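Local structure of adhesin (Streptococcus sanguinis SK1 = NCTC 7863, 6VT2) at residues Leu166-Val180 with Thr183-Thr197. The protein binds sialylated glycans through two tandem sialic-acid-recognising modules, which probably lets the streptococcus adhere to host sialoglycoproteins. Residues are numbered along the deposited sequence; the frame is centred on the assembly and turned at random. Where two conformers were deposited one is given.
Sequences LPATSTYSVSENGTV and TYPDGSTDTIAAAQT. With CA (calcium ion), chain I.
The Y184 ring meets S170 OG at its edge, near the ring plane, 3.5 Å from Y184 CD1, while P167 CD and L166 CD2 approach obliquely beside the same CD1-CE1 side. The ring of Y131 also meets it, the planes about 35° apart. At the hydroxyl end D190 CG lies at the edge, in the ring plane: Y184 OH donates to D190 OD2 over 2.5 Å, meeting the anti lone pair of that oxygen, the one turned away from OD1. Both D190 oxygens bind the calcium ion, completed by three waters, T128 and Y131, so the tyrosine acts as a second-shell residue. S170 OG, anti to its carbonyl carbon (chi1 -54°), donates its hydrogen bond to P167 O, which S170 N reaches from the same face. P185 crosses P167 and T169 at about right angles, P185 CG lying 3.3 Å from T169 OG1.

Backbone pairing supplies the frame: T171 with T183, and V180 with I192, are antiparallel hydrogen-bonded pairs, V180 N to I192 O being nearly straight (178°). Farther along, T197 OG1 donates to G178 O at 2.6 Å, from above the carbonyl plane, and a water links T179 OG1 to A194 N. N177 OD1 accepts from T179 N in an Asx turn. Two successive hairpins thus form the three-stranded antiparallel meander of the atypical Rib domain, with a calcium site at its margin.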
ATOM      1  N   LEU A 166     -15.729 -10.594   7.019  1.00 27.21           N
ATOM      2  CA  LEU A 166     -17.110 -10.413   7.505  1.00 28.66           C
ATOM      3  C   LEU A 166     -18.078 -10.771   6.370  1.00 32.88           C
ATOM      4  O   LEU A 166     -17.654 -10.739   5.228  1.00 28.46           O
ATOM      5  CB  LEU A 166     -17.303  -8.975   8.009  1.00 22.55           C
ATOM      6  CG  LEU A 166     -16.530  -8.568   9.265  1.00 21.58           C
ATOM      7  CD1 LEU A 166     -16.882  -7.146   9.669  1.00 20.71           C
ATOM      8  CD2 LEU A 166     -16.808  -9.491  10.427  1.00 25.36           C
ATOM      9  N   PRO A 167     -19.352 -11.139   6.634  1.00 30.33           N
ATOM     10  CA  PRO A 167     -20.307 -11.361   5.552  1.00 31.17           C
ATOM     11  C   PRO A 167     -20.342 -10.179   4.560  1.00 37.28           C
ATOM     12  O   PRO A 167     -20.175  -9.088   4.943  1.00 29.50           O
ATOM     13  CB  PRO A 167     -21.657 -11.545   6.240  1.00 28.27           C
ATOM     14  CG  PRO A 167     -21.322 -11.964   7.654  1.00 30.09           C
ATOM     15  CD  PRO A 167     -19.951 -11.392   7.948  1.00 27.23           C
ATOM     16  N   ALA A 168     -20.518 -10.432   3.273  1.00 32.84           N
ATOM     17  CA  ALA A 168     -20.618  -9.378   2.244  1.00 31.40           C
ATOM     18  C   ALA A 168     -21.953  -8.681   2.382  1.00 26.54           C
ATOM     19  O   ALA A 168     -22.084  -7.555   1.939  1.00 28.08           O
ATOM     20  CB  ALA A 168     -20.499 -10.016   0.879  1.00 41.33           C
ATOM     21  N   THR A 169     -22.895  -9.359   3.000  1.00 23.04           N
ATOM     22  CA  THR A 169     -24.234  -8.783   3.217  1.00 27.75           C
ATOM     23  C   THR A 169     -24.216  -7.856   4.450  1.00 18.87           C
ATOM     24  O   THR A 169     -25.251  -7.327   4.763  1.00 25.81           O
ATOM     25  CB  THR A 169     -25.214  -9.959   3.256  1.00 29.68           C
ATOM     26  OG1 THR A 169     -24.413 -11.066   3.655  1.00 41.00           O
ATOM     27  CG2 THR A 169     -25.770 -10.273   1.889  1.00 28.64           C
ATOM     28  N   SER A 170     -23.074  -7.752   5.144  1.00 23.53           N
ATOM     29  CA  SER A 170     -22.942  -6.911   6.347  1.00 24.17           C
ATOM     30  C   SER A 170     -23.102  -5.455   5.929  1.00 22.03           C
ATOM     31  O   SER A 170     -22.613  -5.118   4.874  1.00 23.22           O
ATOM     32  CB  SER A 170     -21.647  -7.097   7.072  1.00 24.37           C
ATOM     33  OG  SER A 170     -21.407  -8.443   7.382  1.00 21.59           O
ATOM     34  N   THR A 171     -23.835  -4.686   6.713  1.00 19.02           N
ATOM     35  CA  THR A 171     -24.033  -3.254   6.433  1.00 20.38           C
ATOM     36  C   THR A 171     -23.259  -2.483   7.484  1.00 25.64           C
ATOM     37  O   THR A 171     -22.861  -3.050   8.388  1.00 19.77           O
ATOM     38  CB  THR A 171     -25.511  -2.898   6.312  1.00 23.09           C
ATOM     39  OG1 THR A 171     -26.182  -3.154   7.533  1.00 31.30           O
ATOM     40  CG2 THR A 171     -26.192  -3.684   5.215  1.00 20.10           C
ATOM     41  N   TYR A 172     -22.921  -1.250   7.196  1.00 19.94           N
ATOM     42  CA  TYR A 172     -22.106  -0.406   8.072  1.00 24.40           C
ATOM     43  C   TYR A 172     -22.792   0.939   8.249  1.00 23.84           C
ATOM     44  O   TYR A 172     -23.229   1.444   7.262  1.00 27.05           O
ATOM     45  CB  TYR A 172     -20.760  -0.196   7.417  1.00 21.05           C
ATOM     46  CG  TYR A 172     -20.020  -1.478   7.220  1.00 22.21           C
ATOM     47  CD1 TYR A 172     -20.210  -2.261   6.102  1.00 25.10           C
ATOM     48  CD2 TYR A 172     -19.176  -1.955   8.186  1.00 28.15           C
ATOM     49  CE1 TYR A 172     -19.516  -3.435   5.910  1.00 26.21           C
ATOM     50  CE2 TYR A 172     -18.534  -3.166   8.042  1.00 28.24           C
ATOM     51  CZ  TYR A 172     -18.679  -3.905   6.891  1.00 27.01           C
ATOM     52  OH  TYR A 172     -18.013  -5.081   6.760  1.00 32.21           O
ATOM     53  N   SER A 173     -22.877   1.436   9.467  1.00 23.21           N
ATOM     54  CA  SER A 173     -23.422   2.762   9.769  1.00 23.70           C
ATOM     55  C   SER A 173     -22.360   3.493  10.594  1.00 26.39           C
ATOM     56  O   SER A 173     -21.813   2.896  11.422  1.00 19.92           O
ATOM     57  CB  SER A 173     -24.687   2.635  10.487  1.00 25.84           C
ATOM     58  OG  SER A 173     -25.260   3.876  10.784  1.00 35.83           O
ATOM     59  N   VAL A 174     -22.097   4.758  10.314  1.00 17.79           N
ATOM     60  CA  VAL A 174     -21.161   5.554  11.097  1.00 19.63           C
ATOM     61  C   VAL A 174     -21.937   6.703  11.707  1.00 16.34           C
ATOM     62  O   VAL A 174     -22.654   7.420  11.003  1.00 24.82           O
ATOM     63  CB  VAL A 174     -20.009   6.091  10.236  1.00 19.81           C
ATOM     64  CG1 VAL A 174     -19.025   6.897  11.106  1.00 19.03           C
ATOM     65  CG2 VAL A 174     -19.342   4.989   9.518  1.00 23.71           C
ATOM     66  N   SER A 175     -21.785   6.888  12.999  1.00 18.35           N
ATOM     67  CA  SER A 175     -22.510   7.946  13.674  1.00 17.38           C
ATOM     68  C   SER A 175     -21.779   9.271  13.509  1.00 19.97           C
ATOM     69  O   SER A 175     -20.694   9.348  12.912  1.00 18.81           O
ATOM     70  CB  SER A 175     -22.650   7.650  15.158  1.00 21.56           C
ATOM     71  OG  SER A 175     -21.411   7.835  15.826  1.00 18.51           O
ATOM     72  N   GLU A 176     -22.360  10.306  14.125  0.59 21.80           N
ATOM     73  CA  GLU A 176     -21.814  11.651  14.027  0.59 21.90           C
ATOM     74  C   GLU A 176     -20.405  11.760  14.579  0.59 21.01           C
ATOM     75  O   GLU A 176     -19.679  12.676  14.171  0.59 21.91           O
ATOM     76  CB  GLU A 176     -22.748  12.628  14.756  0.59 22.61           C
ATOM     77  CG  GLU A 176     -24.146  12.732  14.145  0.59 33.18           C
ATOM     78  CD  GLU A 176     -25.071  11.555  14.507  0.59 32.89           C
ATOM     79  OE1 GLU A 176     -24.604  10.561  15.099  0.59 32.50           O
ATOM     80  OE2 GLU A 176     -26.275  11.633  14.193  0.59 43.28           O
ATOM     81  N   ASN A 177     -20.008  10.876  15.494  1.00 15.57           N
ATOM     82  CA  ASN A 177     -18.698  10.901  16.128  1.00 18.43           C
ATOM     83  C   ASN A 177     -17.805   9.749  15.696  1.00 12.72           C
ATOM     84  O   ASN A 177     -16.758   9.506  16.322  1.00 15.27           O
ATOM     85  CB  ASN A 177     -18.843  10.923  17.651  1.00 23.04           C
ATOM     86  CG  ASN A 177     -19.302   9.606  18.218  1.00 21.51           C
ATOM     87  OD1 ASN A 177     -19.675   8.716  17.491  1.00 17.79           O
ATOM     88  ND2 ASN A 177     -19.228   9.469  19.515  1.00 29.80           N
ATOM     89  N   GLY A 178     -18.188   9.037  14.631  1.00 16.56           N
ATOM     90  CA  GLY A 178     -17.341   7.974  14.145  1.00 16.17           C
ATOM     91  C   GLY A 178     -17.579   6.582  14.722  1.00 13.24           C
ATOM     92  O   GLY A 178     -16.854   5.658  14.345  1.00 15.23           O
ATOM     93  N   THR A 179     -18.593   6.405  15.570  1.00 12.23           N
ATOM     94  CA  THR A 179     -18.932   5.087  16.062  1.00 14.12           C
ATOM     95  C   THR A 179     -19.466   4.268  14.905  1.00 11.77           C
ATOM     96  O   THR A 179     -20.397   4.690  14.210  1.00 15.77           O
ATOM     97  CB  THR A 179     -19.987   5.174  17.140  1.00 17.18           C
ATOM     98  OG1 THR A 179     -19.550   5.984  18.228  1.00 17.42           O
ATOM     99  CG2 THR A 179     -20.261   3.771  17.708  1.00 15.47           C
ATOM    100  N   VAL A 180     -18.931   3.058  14.743  1.00 12.58           N
ATOM    101  CA  VAL A 180     -19.309   2.236  13.617  1.00 13.66           C
ATOM    102  C   VAL A 180     -20.210   1.121  14.109  1.00 13.61           C
ATOM    103  O   VAL A 180     -19.881   0.417  15.065  1.00 15.71           O
ATOM    104  CB  VAL A 180     -18.081   1.665  12.922  1.00 16.05           C
ATOM    105  CG1 VAL A 180     -18.539   0.580  11.878  1.00 14.93           C
ATOM    106  CG2 VAL A 180     -17.320   2.752  12.223  1.00 15.54           C
ATOM    107  N   THR A 183     -23.865  -4.309  10.897  1.00 14.17           N
ATOM    108  CA  THR A 183     -25.082  -5.097  11.066  1.00 15.23           C
ATOM    109  C   THR A 183     -24.895  -6.337  10.226  1.00 18.70           C
ATOM    110  O   THR A 183     -24.764  -6.236   9.069  1.00 16.89           O
ATOM    111  CB  THR A 183     -26.339  -4.335  10.674  1.00 16.84           C
ATOM    112  OG1 THR A 183     -26.420  -3.182  11.498  1.00 18.98           O
ATOM    113  CG2 THR A 183     -27.614  -5.115  10.860  1.00 18.10           C
ATOM    114  N   TYR A 184     -24.874  -7.482  10.863  1.00 14.40           N
ATOM    115  CA  TYR A 184     -24.763  -8.741  10.148  1.00 15.88           C
ATOM    116  C   TYR A 184     -26.106  -9.003   9.543  1.00 13.59           C
ATOM    117  O   TYR A 184     -27.128  -8.526   9.833  1.00 12.09           O
ATOM    118  CB  TYR A 184     -24.326  -9.823  11.112  1.00 13.97           C
ATOM    119  CG  TYR A 184     -22.969  -9.481  11.580  1.00 11.45           C
ATOM    120  CD1 TYR A 184     -21.931  -9.286  10.706  1.00 16.64           C
ATOM    121  CD2 TYR A 184     -22.794  -9.241  12.904  1.00 11.48           C
ATOM    122  CE1 TYR A 184     -20.707  -8.878  11.161  1.00 17.68           C
ATOM    123  CE2 TYR A 184     -21.561  -8.901  13.378  1.00 12.76           C
ATOM    124  CZ  TYR A 184     -20.519  -8.706  12.513  1.00 14.74           C
ATOM    125  OH  TYR A 184     -19.311  -8.342  12.980  1.00 17.14           O
ATOM    126  N   PRO A 185     -26.235 -10.003   8.459  1.00 14.77           N
ATOM    127  CA  PRO A 185     -27.495 -10.331   7.761  1.00 12.87           C
ATOM    128  C   PRO A 185     -28.633 -10.759   8.657  1.00 12.30           C
ATOM    129  O   PRO A 185     -29.802 -10.613   8.308  1.00 14.10           O
ATOM    130  CB  PRO A 185     -27.076 -11.478   6.822  1.00 17.99           C
ATOM    131  CG  PRO A 185     -25.630 -11.385   6.674  1.00 24.06           C
ATOM    132  CD  PRO A 185     -25.078 -10.677   7.888  1.00 16.34           C
ATOM    133  N   ASP A 186     -28.354 -11.274   9.832  1.00 12.48           N
ATOM    134  CA  ASP A 186     -29.414 -11.623  10.761  1.00 12.36           C
ATOM    135  C   ASP A 186     -29.848 -10.497  11.671  1.00 12.58           C
ATOM    136  O   ASP A 186     -30.687 -10.708  12.535  1.00 15.41           O
ATOM    137  CB  ASP A 186     -28.972 -12.862  11.570  1.00 10.68           C
ATOM    138  CG  ASP A 186     -27.956 -12.558  12.598  1.00 12.49           C
ATOM    139  OD1 ASP A 186     -27.265 -11.516  12.472  1.00 12.25           O
ATOM    140  OD2 ASP A 186     -27.832 -13.329  13.566  1.00 12.53           O
ATOM    141  N   GLY A 187     -29.334  -9.301  11.456  1.00 12.78           N
ATOM    142  CA  GLY A 187     -29.725  -8.161  12.291  1.00 14.87           C
ATOM    143  C   GLY A 187     -28.935  -8.032  13.568  1.00 15.98           C
ATOM    144  O   GLY A 187     -29.083  -7.062  14.220  1.00 17.81           O
ATOM    145  N   SER A 188     -28.032  -8.956  13.855  1.00 14.62           N
ATOM    146  CA  SER A 188     -27.154  -8.817  15.025  1.00 14.35           C
ATOM    147  C   SER A 188     -26.047  -7.831  14.625  1.00 13.44           C
ATOM    148  O   SER A 188     -25.811  -7.610  13.488  1.00 13.80           O
ATOM    149  CB  SER A 188     -26.649 -10.128  15.530  1.00 14.97           C
ATOM    150  OG  SER A 188     -25.779 -10.721  14.644  1.00 13.14           O
ATOM    151  N   THR A 189     -25.411  -7.241  15.614  1.00 14.25           N
ATOM    152  CA  THR A 189     -24.460  -6.168  15.310  1.00 16.61           C
ATOM    153  C   THR A 189     -23.147  -6.307  16.072  1.00 17.24           C
ATOM    154  O   THR A 189     -23.043  -7.034  17.014  1.00 15.22           O
ATOM    155  CB  THR A 189     -25.064  -4.800  15.667  1.00 16.57           C
ATOM    156  OG1 THR A 189     -25.283  -4.751  17.071  1.00 20.76           O
ATOM    157  CG2 THR A 189     -26.369  -4.489  14.977  1.00 21.21           C
ATOM    158  N   ASP A 190     -22.161  -5.602  15.575  1.00 16.93           N
ATOM    159  CA  ASP A 190     -20.941  -5.306  16.309  1.00 15.75           C
ATOM    160  C   ASP A 190     -20.805  -3.793  16.272  1.00 19.33           C
ATOM    161  O   ASP A 190     -21.287  -3.143  15.339  1.00 15.82           O
ATOM    162  CB  ASP A 190     -19.766  -5.991  15.711  1.00 14.21           C
ATOM    163  CG  ASP A 190     -19.547  -7.355  16.273  1.00 16.87           C
ATOM    164  OD1 ASP A 190     -19.610  -7.501  17.506  1.00 18.30           O
ATOM    165  OD2 ASP A 190     -19.259  -8.266  15.495  1.00 16.83           O
ATOM    166  N   THR A 191     -20.134  -3.247  17.276  1.00 15.15           N
ATOM    167  CA  THR A 191     -19.829  -1.822  17.337  1.00 15.54           C
ATOM    168  C   THR A 191     -18.325  -1.615  17.401  1.00 15.30           C
ATOM    169  O   THR A 191     -17.595  -2.354  18.086  1.00 16.72           O
ATOM    170  CB  THR A 191     -20.460  -1.186  18.574  1.00 18.86           C
ATOM    171  OG1 THR A 191     -21.906  -1.322  18.545  1.00 21.93           O
ATOM    172  CG2 THR A 191     -20.096   0.291  18.663  1.00 19.55           C
ATOM    173  N   ILE A 192     -17.829  -0.649  16.632  1.00 14.84           N
ATOM    174  CA  ILE A 192     -16.444  -0.218  16.767  1.00 17.73           C
ATOM    175  C   ILE A 192     -16.482   1.204  17.299  1.00 14.11           C
ATOM    176  O   ILE A 192     -17.082   2.079  16.674  1.00 16.30           O
ATOM    177  CB  ILE A 192     -15.696  -0.301  15.440  1.00 17.09           C
ATOM    178  CG1 ILE A 192     -15.800  -1.691  14.825  1.00 20.22           C
ATOM    179  CG2 ILE A 192     -14.196   0.011  15.689  1.00 19.78           C
ATOM    180  CD1 ILE A 192     -15.064  -1.779  13.530  1.00 18.01           C
ATOM    181  N   ALA A 193     -15.888   1.419  18.474  1.00 15.48           N
ATOM    182  CA  ALA A 193     -15.991   2.695  19.161  1.00 16.44           C
ATOM    183  C   ALA A 193     -15.228   3.753  18.405  1.00 16.20           C
ATOM    184  O   ALA A 193     -14.210   3.469  17.751  1.00 15.60           O
ATOM    185  CB  ALA A 193     -15.427   2.606  20.570  1.00 23.12           C
ATOM    186  N   ALA A 194     -15.751   4.969  18.532  1.00 15.72           N
ATOM    187  CA  ALA A 194     -15.161   6.144  17.884  1.00 20.50           C
ATOM    188  C   ALA A 194     -13.680   6.287  18.177  1.00 20.80           C
ATOM    189  O   ALA A 194     -12.912   6.681  17.303  1.00 16.72           O
ATOM    190  CB  ALA A 194     -15.892   7.397  18.327  1.00 19.11           C
ATOM    191  N   ALA A 195     -13.250   5.931  19.381  1.00 20.77           N
ATOM    192  CA  ALA A 195     -11.827   6.016  19.703  1.00 18.33           C
ATOM    193  C   ALA A 195     -10.992   5.146  18.784  1.00 29.81           C
ATOM    194  O   ALA A 195      -9.806   5.431  18.544  1.00 23.17           O
ATOM    195  CB  ALA A 195     -11.611   5.623  21.170  1.00 28.23           C
ATOM    196  N   GLN A 196     -11.576   4.080  18.243  1.00 19.77           N
ATOM    197  CA  GLN A 196     -10.830   3.218  17.347  1.00 18.48           C
ATOM    198  C   GLN A 196     -11.068   3.529  15.876  1.00 17.14           C
ATOM    199  O   GLN A 196     -10.567   2.808  15.018  1.00 22.64           O
ATOM    200  CB  GLN A 196     -11.187   1.749  17.622  1.00 21.58           C
ATOM    201  CG  GLN A 196     -10.500   1.163  18.810  1.00 32.86           C
ATOM    202  CD  GLN A 196     -10.876   1.822  20.096  1.00 35.69           C
ATOM    203  OE1 GLN A 196     -12.039   1.775  20.527  1.00 33.73           O
ATOM    204  NE2 GLN A 196      -9.896   2.460  20.733  1.00 37.76           N
ATOM    205  N   THR A 197     -11.829   4.573  15.543  1.00 16.60           N
ATOM    206  CA  THR A 197     -12.069   4.866  14.151  1.00 18.93           C
ATOM    207  C   THR A 197     -11.586   6.237  13.724  1.00 17.90           C
ATOM    208  O   THR A 197     -11.197   6.385  12.570  1.00 18.72           O
ATOM    209  CB  THR A 197     -13.555   4.749  13.815  1.00 16.55           C
ATOM    210  OG1 THR A 197     -14.277   5.726  14.546  1.00 15.46           O
ATOM    211  CG2 THR A 197     -14.064   3.354  14.235  1.00 19.26           C
TER
HETATM  212 CA    CA I 703     -19.214 -10.007  17.305  1.00 17.54          CA
HETATM  213  O   HOH W   1     -18.069   5.208  20.236  1.00 19.77           O
HETATM  214  O   HOH W   2     -19.978 -10.039  19.518  1.00 32.39           O
HETATM  215  O   HOH W   3     -17.180  -9.085  18.321  1.00 28.70           O
HETATM  216  O   HOH W   4     -18.053 -11.724  18.411  1.00 29.54           O